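Local coordinates for protein cellulase (Xanthomonas axonopodis pv. citri, PDB 4W7W) that probably hydrolyses the beta-1,4-glycosidic bonds of cellulose as a glycoside hydrolase family 5 endoglucanase, binding cello-oligosaccharides in the cleft of a TIM barrel, at residues 247-252 and 283-288; 191-196 and 223-228; 128-133 and 168-173; 146-151 and 182-187. All coordinates share one frame; numbering follows the deposited sequence.

Interaction 1 of 4, residues 247-252 and 283-288; sequences KLQGFT and LTYMEK
T252 OG1, which lies at the edge of the Y285 ring and in its plane, 3.4 Å from CE2, is held by two bonds: it donates to L248 O one turn back (2.7 Å) and accepts from W293 NE1 of the last barrel strand. L248 O receives T252 N as well, and the hydroxyl reaches it from above the carbonyl plane, 48° out. T252 OG1 sits beside its own backbone N, the setting that lets it fold back on the helix. Y285 spans the gap between the helices, its CG anti to the backbone N (chi1 -179°). Its CE2 passes L248 CB at 4.0 Å, the two side chains sliding by in opposite directions, while Q249 CG lies obliquely 3.6 Å from the phenol OH. A water donates to Q249 O and makes only a weak bond to Y285 OH. Deeper in, L248 CD1 meets M286 CG at 3.9 Å, and both side chains rest on L264 and W293 of the barrel wall. The segment axes run 11.1 Å apart at -20°, a wide, nearly parallel spacing spanned mainly by Y285, as between successive outer helices of a (beta/alpha)8 barrel.

Interaction 2 of 4, residues 191-196 and 223-228; sequences TGAHSW and AHQYLD. With BGC (beta-D-glucopyranose), chain C.
A223 opens the contact by setting its CB 3.9 Å from A193 CB, while its CA-H faces T191 O. H224 follows as the bridging residue, its backbone used on both sides of G192: H224 N donates to T191 O (2.9 Å) and H224 O accepts from A193 N (2.9 Å). The H224 imidazole carries T191 CG2 over the centre of one face, 3.9 Å from the centroid, a CH-pi contact; its ND1 bonds to E154 and its NE2 to E222, so both nitrogens are fixed. Q225 bends at chi2 (62°), which brings its amide to the loop. There OE1 accepts H194 N at 2.9 Å in the carbonyl plane, with an N-H...O angle of 135°. OE1 also lies at the H194 ring edge, 3.4 Å from CD2. Amide and imidazole planes stand 80° apart. Q225 NE2 donates to Y226 O, which holds the amide's rotation. Y226, like H194 a glycan-pocket residue, brings CD2 to 3.6 Å from O6 of the glucose. H194 stacks on Y231 and touches another glucose unit. The loop, which follows strand 183-186, lies alongside the end of strand 219-226 and against helix 243-258, with A193 on L248, H194 on K247, and W196 against F251 and helix 205-209.

Interaction 3 of 4, residues 128-133 and 168-173; sequences GALADL and QGTITA
Apolar contact between the helices centres on A131, whose CB meets A173 CB at 3.8 Å. The two methyls are small enough to let the backbones come near one another: the CA atoms of A131 and T170 are just 4.3 Å apart, and the segment axes approach to 8.2 Å. G169, which has no side chain, contributes its backbone instead.

Contacts between methyls and backbone carbonyls make up the second group, and they run in both directions. A131 CB rests 3.7 Å from G169 O, and in return A173 CB lies 3.5 Å from A131 O. Each helix therefore presses an alanine methyl against a carbonyl of the other. The carbonyl of G169 is also engaged within its own helix, where it accepts the N of A173.

Carbon-to-hydroxyl packing forms the third group. T170 has two conformers; in the one described here, L130 CG comes within 3.5 Å of T170 OG1, and L130 CD2 is almost as near; the side chains meet at a slant. L130 has CG anti to its backbone N (chi1 -180°), which carries the branch across to the threonine. The T170 hydroxyl is placed beside its own backbone N (chi1 -62°) and bonds to A166 O one turn earlier, so toward L130 it probably makes only a van der Waals contact. L130 also packs on L109 of strand 104-109, W72 of helix 72-75 and M152.

The helices run in nearly the same direction, crossing at -28°; helices 127-141 and 160-176 are successive outer helices of the (beta/alpha)8 barrel, closely packed here through small residues.

Interaction 4 of 4, residues 146-151 and 182-187; sequences AVIFGL and LILVPG
Two adjacent parallel strands of the closed eight-stranded barrel meet here, the ends of a beta-alpha-beta unit whose connection runs through helix 160-176. Backbone bonds lace them together: F149 N donates to L182 O (2.9 Å), L184 N donates to F149 O (2.8 Å), and L151 N reaches L184 O at 3.2 Å. F149 thus uses both its N-H and its C=O toward the neighbouring strand, the usual parallel pattern, with F149 paired to I183 and G150 to L184. Before the first bond a water continues the ladder, donating to V147 O and accepting from L182 N.

I148 CG2 touches L184 CG at 3.7 Å and L182 CD2 at 4.0 Å; I148 and L182 lie side by side, pointing the same way. With chi1 at -64°, I148 CG1 lies beside the backbone N and the CG2 methyl anti to that N, which points the methyl at L182 and L184. F149 and I183 share the other face of the sheet, where I183 CG1 stands at the edge of the phenyl ring, 4.3 Å from CD2. L151, just past its strand, leans across so that its CG lies 3.6 Å from I183 CG2.

The face with I148 and L184 packs on I106 of strand 104-109, and L184 also touches A220 and E222 of strand 219-226. F149, L151 and I183 turn to the layer of helix 160-176, F149 and L151 meeting I174 and I183 meeting R175, while W134 of helix 127-141 meets the F149 ring.

All four contacts belong to one (beta/alpha)8 barrel. Interactions 3 and 4 interleave along the chain, in the order helix 127-141, strand 147-150, helix 160-176, strand 183-186; interactions 2 and 1 then follow in series. Interactions 3 and 4 have centres 13 Å apart and touch where T170 and I171 pack on L151, joining helix layer to sheet. Interaction 2 meets interaction 4 through T191 of the loop and P186; their strands 183-186 and 219-226 are neighbours in the sheet. Interactions 1 and 2, with centres 11 Å apart, touch through F251 and W196. Interactions 1 and 3, about 30 Å apart between centres, are separate pairs in the outer helix layer. Interaction 2 alone includes glycan-pocket residues; the others join parts of the barrel scaffold.

Interaction 1 of 4, residues 247-252 and 283-288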
# COMPACT_ATOMS: atom_id res chain seq x y z
N LYS A 247 -7.30 -1.93 17.09
CA LYS A 247 -7.72 -1.06 16.01
C LYS A 247 -8.02 -1.79 14.72
O LYS A 247 -8.68 -1.23 13.84
CB LYS A 247 -6.66 0.03 15.78
CG LYS A 247 -6.50 1.00 16.95
CD LYS A 247 -7.79 1.66 17.38
CE LYS A 247 -7.60 2.49 18.63
NZ LYS A 247 -8.86 3.15 19.06
N LEU A 248 -7.59 -3.04 14.59
CA LEU A 248 -7.94 -3.86 13.43
C LEU A 248 -9.29 -4.56 13.55
O LEU A 248 -9.81 -5.03 12.54
CB LEU A 248 -6.87 -4.93 13.20
CG LEU A 248 -5.45 -4.43 12.86
CD1 LEU A 248 -4.56 -5.61 12.55
CD2 LEU A 248 -5.45 -3.45 11.69
N GLN A 249 -9.86 -4.63 14.75
CA GLN A 249 -11.03 -5.48 14.96
C GLN A 249 -12.25 -5.05 14.15
O GLN A 249 -12.93 -5.90 13.58
CB GLN A 249 -11.42 -5.57 16.44
CG GLN A 249 -10.44 -6.38 17.24
CD GLN A 249 -10.96 -6.71 18.62
OE1 GLN A 249 -12.18 -6.74 18.86
NE2 GLN A 249 -10.06 -7.01 19.51
N GLY A 250 -12.59 -3.76 14.15
CA GLY A 250 -13.79 -3.32 13.45
C GLY A 250 -13.74 -3.54 11.94
O GLY A 250 -14.71 -4.00 11.33
N PHE A 251 -12.58 -3.25 11.37
CA PHE A 251 -12.32 -3.50 9.96
C PHE A 251 -12.37 -4.98 9.65
O PHE A 251 -12.99 -5.38 8.66
CB PHE A 251 -10.97 -2.88 9.59
CG PHE A 251 -10.55 -3.12 8.17
CD1 PHE A 251 -11.18 -2.49 7.10
CD2 PHE A 251 -9.50 -3.98 7.88
CE1 PHE A 251 -10.75 -2.71 5.81
CE2 PHE A 251 -9.08 -4.20 6.59
CZ PHE A 251 -9.71 -3.56 5.55
N THR A 252 -11.75 -5.80 10.50
CA THR A 252 -11.77 -7.24 10.31
C THR A 252 -13.21 -7.76 10.30
O THR A 252 -13.60 -8.57 9.45
CB THR A 252 -10.95 -7.92 11.42
OG1 THR A 252 -9.60 -7.48 11.33
CG2 THR A 252 -10.98 -9.43 11.32
N LEU A 283 0.38 -8.92 14.50
CA LEU A 283 0.73 -9.98 13.55
C LEU A 283 0.02 -11.29 13.90
O LEU A 283 -0.50 -11.98 13.02
CB LEU A 283 2.24 -10.16 13.53
CG LEU A 283 3.04 -8.98 12.99
CD1 LEU A 283 4.52 -9.22 13.20
CD2 LEU A 283 2.77 -8.75 11.53
N THR A 284 -0.04 -11.60 15.19
CA THR A 284 -0.77 -12.76 15.67
C THR A 284 -2.27 -12.64 15.34
O THR A 284 -2.91 -13.60 14.89
CB THR A 284 -0.56 -12.94 17.17
OG1 THR A 284 0.82 -13.25 17.40
CG2 THR A 284 -1.43 -14.06 17.73
N TYR A 285 -2.81 -11.44 15.54
CA TYR A 285 -4.22 -11.20 15.26
C TYR A 285 -4.55 -11.44 13.78
O TYR A 285 -5.55 -12.10 13.45
CB TYR A 285 -4.63 -9.77 15.67
CG TYR A 285 -6.08 -9.49 15.41
CD1 TYR A 285 -7.05 -9.81 16.35
CD2 TYR A 285 -6.51 -8.93 14.22
CE1 TYR A 285 -8.39 -9.58 16.12
CE2 TYR A 285 -7.85 -8.72 13.97
CZ TYR A 285 -8.78 -9.04 14.92
OH TYR A 285 -10.11 -8.82 14.65
N MET A 286 -3.71 -10.94 12.89
CA MET A 286 -3.98 -11.15 11.46
C MET A 286 -3.90 -12.63 11.10
O MET A 286 -4.72 -13.11 10.33
CB MET A 286 -3.07 -10.28 10.60
CG MET A 286 -3.47 -8.82 10.64
SD MET A 286 -2.51 -7.76 9.55
CE MET A 286 -1.00 -7.65 10.49
N GLU A 287 -2.93 -13.37 11.66
CA GLU A 287 -2.85 -14.81 11.40
C GLU A 287 -4.08 -15.54 11.90
O GLU A 287 -4.61 -16.41 11.21
CB GLU A 287 -1.59 -15.42 12.01
CG GLU A 287 -0.30 -15.11 11.25
CD GLU A 287 0.73 -16.21 11.30
OE1 GLU A 287 0.80 -16.93 12.32
OE2 GLU A 287 1.50 -16.35 10.33
N LYS A 288 -4.55 -15.17 13.08
CA LYS A 288 -5.74 -15.78 13.67
C LYS A 288 -6.97 -15.52 12.80
O LYS A 288 -7.93 -16.30 12.79
CB LYS A 288 -5.97 -15.23 15.08
CG LYS A 288 -7.21 -15.73 15.81
CD LYS A 288 -7.17 -17.22 16.07
CE LYS A 288 -8.25 -17.66 17.05
NZ LYS A 288 -8.58 -19.09 16.88
O HOH W 1 -13.54 -8.76 14.15

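Interaction 2 of 4, residues 191-196 and 223-228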
# COMPACT_ATOMS: atom_id res chain seq x y z
N THR A 191 -7.30 5.79 4.61
CA THR A 191 -7.64 4.38 4.68
C THR A 191 -7.26 3.72 6.00
O THR A 191 -6.86 2.57 6.06
CB THR A 191 -7.17 3.64 3.39
OG1 THR A 191 -8.04 2.54 3.19
CG2 THR A 191 -5.69 3.22 3.35
N GLY A 192 -7.46 4.44 7.09
CA GLY A 192 -7.12 3.89 8.40
C GLY A 192 -8.04 2.74 8.77
O GLY A 192 -9.26 2.84 8.67
N ALA A 193 -7.48 1.64 9.28
CA ALA A 193 -8.34 0.56 9.75
C ALA A 193 -9.21 1.04 10.90
O ALA A 193 -10.39 0.75 10.98
CB ALA A 193 -7.53 -0.64 10.18
N HIS A 194 -8.59 1.77 11.82
CA HIS A 194 -9.25 2.23 13.03
C HIS A 194 -10.53 3.02 12.80
O HIS A 194 -11.45 2.93 13.61
CB HIS A 194 -8.27 3.07 13.88
CG HIS A 194 -7.78 4.30 13.20
ND1 HIS A 194 -8.37 5.53 13.39
CD2 HIS A 194 -6.83 4.49 12.25
CE1 HIS A 194 -7.78 6.42 12.62
NE2 HIS A 194 -6.83 5.82 11.93
N SER A 195 -10.57 3.82 11.73
CA SER A 195 -11.65 4.74 11.48
C SER A 195 -12.60 4.25 10.40
O SER A 195 -13.48 5.00 9.94
CB SER A 195 -11.09 6.09 11.08
OG SER A 195 -10.23 5.90 9.97
N TRP A 196 -12.47 2.99 9.99
CA TRP A 196 -13.21 2.45 8.86
C TRP A 196 -14.72 2.64 9.00
O TRP A 196 -15.41 2.86 8.00
CB TRP A 196 -12.89 0.96 8.70
CG TRP A 196 -13.26 0.39 7.38
CD1 TRP A 196 -14.30 -0.42 7.10
CD2 TRP A 196 -12.55 0.59 6.16
NE1 TRP A 196 -14.29 -0.75 5.77
CE2 TRP A 196 -13.22 -0.15 5.17
CE3 TRP A 196 -11.38 1.28 5.81
CZ2 TRP A 196 -12.77 -0.23 3.85
CZ3 TRP A 196 -10.95 1.22 4.51
CH2 TRP A 196 -11.64 0.46 3.54
N ALA A 223 -6.18 -1.32 4.08
CA ALA A 223 -6.21 -0.44 5.23
C ALA A 223 -4.77 -0.22 5.70
O ALA A 223 -3.89 -1.04 5.42
CB ALA A 223 -7.06 -1.00 6.36
N HIS A 224 -4.55 0.90 6.38
CA HIS A 224 -3.26 1.20 7.01
C HIS A 224 -3.50 1.36 8.49
O HIS A 224 -4.58 1.78 8.91
CB HIS A 224 -2.66 2.50 6.48
CG HIS A 224 -2.29 2.42 5.03
ND1 HIS A 224 -1.66 3.45 4.37
CD2 HIS A 224 -2.45 1.42 4.13
CE1 HIS A 224 -1.47 3.09 3.10
NE2 HIS A 224 -1.93 1.86 2.94
N GLN A 225 -2.50 1.04 9.32
CA GLN A 225 -2.67 1.22 10.76
C GLN A 225 -1.34 1.50 11.43
O GLN A 225 -0.43 0.68 11.44
CB GLN A 225 -3.32 0.00 11.41
CG GLN A 225 -3.73 0.25 12.86
CD GLN A 225 -4.76 1.35 12.96
OE1 GLN A 225 -5.81 1.28 12.33
NE2 GLN A 225 -4.48 2.37 13.76
N TYR A 226 -1.28 2.68 12.04
CA TYR A 226 -0.18 3.09 12.89
C TYR A 226 -0.68 3.23 14.33
O TYR A 226 -1.89 3.30 14.57
CB TYR A 226 0.42 4.39 12.35
CG TYR A 226 1.11 4.21 11.02
CD1 TYR A 226 2.43 3.78 10.95
CD2 TYR A 226 0.46 4.47 9.82
CE1 TYR A 226 3.07 3.61 9.73
CE2 TYR A 226 1.10 4.29 8.59
CZ TYR A 226 2.42 3.86 8.56
OH TYR A 226 3.11 3.68 7.39
N LEU A 227 0.25 3.21 15.28
CA LEU A 227 -0.12 2.99 16.68
C LEU A 227 0.18 4.15 17.61
O LEU A 227 0.04 4.02 18.82
CB LEU A 227 0.57 1.73 17.20
CG LEU A 227 0.28 0.39 16.52
CD1 LEU A 227 0.77 -0.78 17.35
CD2 LEU A 227 -1.17 0.23 16.10
N ASP A 228 0.61 5.28 17.06
CA ASP A 228 0.73 6.50 17.85
C ASP A 228 -0.65 7.17 18.07
O ASP A 228 -1.66 6.66 17.59
CB ASP A 228 1.82 7.45 17.27
CG ASP A 228 1.57 7.88 15.84
OD1 ASP A 228 0.77 7.25 15.12
OD2 ASP A 228 2.25 8.85 15.43
C2 BGC C . -0.58 11.68 7.85
C3 BGC C . -0.00 10.95 6.65
C4 BGC C . 0.24 9.47 6.97
C5 BGC C . -1.02 8.86 7.57
C6 BGC C . -0.77 7.44 8.07
C1 BGC C . -1.81 10.94 8.35
O2 BGC C . -0.95 13.02 7.52
O3 BGC C . 1.23 11.56 6.27
O4 BGC C . 0.68 8.77 5.81
O5 BGC C . -1.45 9.61 8.70
O6 BGC C . -1.95 6.91 8.68

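Interaction 3 of 4, residues 128-133 and 168-173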
# COMPACT_ATOMS: atom_id res chain seq x y z
N GLY A 128 -12.22 10.43 -13.65
CA GLY A 128 -11.89 9.69 -14.84
C GLY A 128 -10.40 9.66 -15.14
O GLY A 128 -9.93 8.73 -15.78
N ALA A 129 -9.66 10.68 -14.69
CA ALA A 129 -8.22 10.71 -14.96
C ALA A 129 -7.54 9.53 -14.26
O ALA A 129 -6.62 8.93 -14.81
CB ALA A 129 -7.58 12.03 -14.54
N LEU A 130 -7.98 9.20 -13.04
CA LEU A 130 -7.41 8.05 -12.33
C LEU A 130 -7.74 6.74 -13.04
O LEU A 130 -6.91 5.83 -13.12
CB LEU A 130 -7.90 8.01 -10.90
CG LEU A 130 -7.35 6.84 -10.07
CD1 LEU A 130 -5.84 6.89 -9.96
CD2 LEU A 130 -8.00 6.84 -8.69
N ALA A 131 -8.95 6.66 -13.59
CA ALA A 131 -9.34 5.47 -14.35
C ALA A 131 -8.45 5.31 -15.59
O ALA A 131 -8.10 4.20 -15.96
CB ALA A 131 -10.82 5.50 -14.70
N ASP A 132 -8.12 6.42 -16.25
CA ASP A 132 -7.23 6.36 -17.41
C ASP A 132 -5.84 5.85 -17.04
O ASP A 132 -5.26 5.01 -17.74
CB ASP A 132 -7.14 7.71 -18.11
CG ASP A 132 -6.24 7.65 -19.33
OD1 ASP A 132 -6.72 7.15 -20.38
OD2 ASP A 132 -5.09 8.09 -19.26
N LEU A 133 -5.30 6.37 -15.94
CA LEU A 133 -4.02 5.90 -15.44
C LEU A 133 -4.05 4.38 -15.27
O LEU A 133 -3.17 3.66 -15.76
CB LEU A 133 -3.69 6.62 -14.13
CG LEU A 133 -2.42 6.23 -13.37
CD1 LEU A 133 -2.53 4.90 -12.63
CD2 LEU A 133 -1.19 6.26 -14.28
N GLN A 168 -14.70 2.85 -7.95
CA GLN A 168 -15.50 2.03 -8.86
C GLN A 168 -15.08 2.25 -10.31
O GLN A 168 -14.92 1.30 -11.09
CB GLN A 168 -16.99 2.32 -8.70
CG GLN A 168 -17.85 1.45 -9.61
CD GLN A 168 -17.76 -0.01 -9.25
OE1 GLN A 168 -18.31 -0.42 -8.23
NE2 GLN A 168 -17.04 -0.79 -10.05
N GLY A 169 -14.94 3.51 -10.69
CA GLY A 169 -14.55 3.81 -12.06
C GLY A 169 -13.20 3.20 -12.40
O GLY A 169 -12.98 2.73 -13.51
N THR A 170 -12.30 3.19 -11.43
CA THR A 170 -10.99 2.64 -11.64
C THR A 170 -11.02 1.11 -11.76
O THR A 170 -10.37 0.54 -12.65
CB THR A 170 -10.10 3.09 -10.48
OG1 THR A 170 -10.00 4.52 -10.49
CG2 THR A 170 -8.71 2.54 -10.63
N ILE A 171 -11.75 0.45 -10.88
CA ILE A 171 -11.93 -1.00 -10.96
C ILE A 171 -12.51 -1.38 -12.32
O ILE A 171 -12.02 -2.28 -13.00
CB ILE A 171 -12.83 -1.49 -9.82
CG1 ILE A 171 -12.13 -1.35 -8.47
CG2 ILE A 171 -13.28 -2.92 -10.05
CD1 ILE A 171 -13.10 -1.37 -7.30
N THR A 172 -13.54 -0.67 -12.73
CA THR A 172 -14.19 -0.94 -14.01
C THR A 172 -13.19 -0.80 -15.15
O THR A 172 -13.14 -1.64 -16.05
CB THR A 172 -15.41 -0.03 -14.17
OG1 THR A 172 -16.36 -0.43 -13.18
CG2 THR A 172 -16.00 -0.11 -15.57
N ALA A 173 -12.42 0.29 -15.13
CA ALA A 173 -11.43 0.54 -16.18
C ALA A 173 -10.42 -0.60 -16.26
O ALA A 173 -10.04 -1.04 -17.35
CB ALA A 173 -10.74 1.87 -15.96

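Interaction 4 of 4, residues 146-151 and 182-187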
# COMPACT_ATOMS: atom_id res chain seq x y z
N ALA A 146 2.31 -11.88 -11.08
CA ALA A 146 2.98 -11.34 -9.91
C ALA A 146 2.51 -9.93 -9.54
O ALA A 146 2.82 -9.48 -8.43
CB ALA A 146 4.49 -11.32 -10.14
N VAL A 147 1.81 -9.24 -10.44
CA VAL A 147 1.50 -7.83 -10.22
C VAL A 147 0.14 -7.65 -9.56
O VAL A 147 -0.85 -8.24 -10.00
CB VAL A 147 1.59 -7.05 -11.54
CG1 VAL A 147 1.20 -5.60 -11.31
CG2 VAL A 147 2.98 -7.15 -12.13
N ILE A 148 0.13 -6.82 -8.51
CA ILE A 148 -1.06 -6.44 -7.77
C ILE A 148 -1.24 -4.93 -7.95
O ILE A 148 -0.25 -4.18 -7.92
CB ILE A 148 -0.89 -6.82 -6.28
CG1 ILE A 148 -0.77 -8.34 -6.12
CG2 ILE A 148 -2.02 -6.27 -5.45
CD1 ILE A 148 -0.28 -8.78 -4.76
N PHE A 149 -2.48 -4.49 -8.16
CA PHE A 149 -2.74 -3.07 -8.45
C PHE A 149 -3.19 -2.35 -7.17
O PHE A 149 -4.31 -2.55 -6.70
CB PHE A 149 -3.80 -2.93 -9.53
CG PHE A 149 -3.44 -3.59 -10.84
CD1 PHE A 149 -2.15 -3.67 -11.32
CD2 PHE A 149 -4.45 -4.08 -11.64
CE1 PHE A 149 -1.88 -4.24 -12.55
CE2 PHE A 149 -4.18 -4.66 -12.88
CZ PHE A 149 -2.89 -4.72 -13.34
N GLY A 150 -2.32 -1.52 -6.61
CA GLY A 150 -2.64 -0.70 -5.44
C GLY A 150 -3.17 0.65 -5.87
O GLY A 150 -2.41 1.59 -6.11
N LEU A 151 -4.49 0.74 -5.99
CA LEU A 151 -5.12 1.88 -6.67
C LEU A 151 -4.67 3.26 -6.22
O LEU A 151 -4.51 4.15 -7.05
CB LEU A 151 -6.63 1.81 -6.53
CG LEU A 151 -7.30 0.56 -7.11
CD1 LEU A 151 -8.81 0.76 -7.09
CD2 LEU A 151 -6.78 0.25 -8.52
N LEU A 182 -5.19 -8.99 -8.87
CA LEU A 182 -5.73 -8.51 -7.61
C LEU A 182 -5.67 -6.99 -7.59
O LEU A 182 -4.63 -6.40 -7.92
CB LEU A 182 -4.90 -9.10 -6.46
CG LEU A 182 -5.32 -8.64 -5.05
CD1 LEU A 182 -6.74 -9.04 -4.67
CD2 LEU A 182 -4.34 -9.19 -4.04
N ILE A 183 -6.78 -6.37 -7.18
CA ILE A 183 -6.87 -4.93 -6.99
C ILE A 183 -7.01 -4.69 -5.48
O ILE A 183 -7.89 -5.26 -4.83
CB ILE A 183 -8.10 -4.33 -7.72
CG1 ILE A 183 -7.95 -4.49 -9.22
CG2 ILE A 183 -8.25 -2.87 -7.35
CD1 ILE A 183 -9.24 -4.18 -9.97
N LEU A 184 -6.15 -3.82 -4.96
CA LEU A 184 -6.24 -3.35 -3.58
C LEU A 184 -6.93 -1.98 -3.58
O LEU A 184 -6.42 -1.02 -4.17
CB LEU A 184 -4.86 -3.23 -2.93
CG LEU A 184 -4.05 -4.52 -2.90
CD1 LEU A 184 -2.74 -4.27 -2.18
CD2 LEU A 184 -4.82 -5.66 -2.25
N VAL A 185 -8.08 -1.92 -2.92
CA VAL A 185 -8.96 -0.75 -2.90
C VAL A 185 -8.91 -0.11 -1.52
O VAL A 185 -9.24 -0.75 -0.54
CB VAL A 185 -10.44 -1.15 -3.14
CG1 VAL A 185 -11.34 0.08 -3.18
CG2 VAL A 185 -10.57 -1.95 -4.41
N PRO A 186 -8.52 1.17 -1.44
CA PRO A 186 -8.53 1.85 -0.16
C PRO A 186 -9.85 2.59 0.05
O PRO A 186 -10.64 2.74 -0.88
CB PRO A 186 -7.42 2.87 -0.34
CG PRO A 186 -7.57 3.30 -1.77
CD PRO A 186 -7.99 2.04 -2.51
N GLY A 187 -10.04 3.07 1.28
CA GLY A 187 -11.04 4.08 1.57
C GLY A 187 -10.42 5.46 1.64
O GLY A 187 -9.23 5.64 1.37
O HOH W 2 -2.56 -10.17 -8.98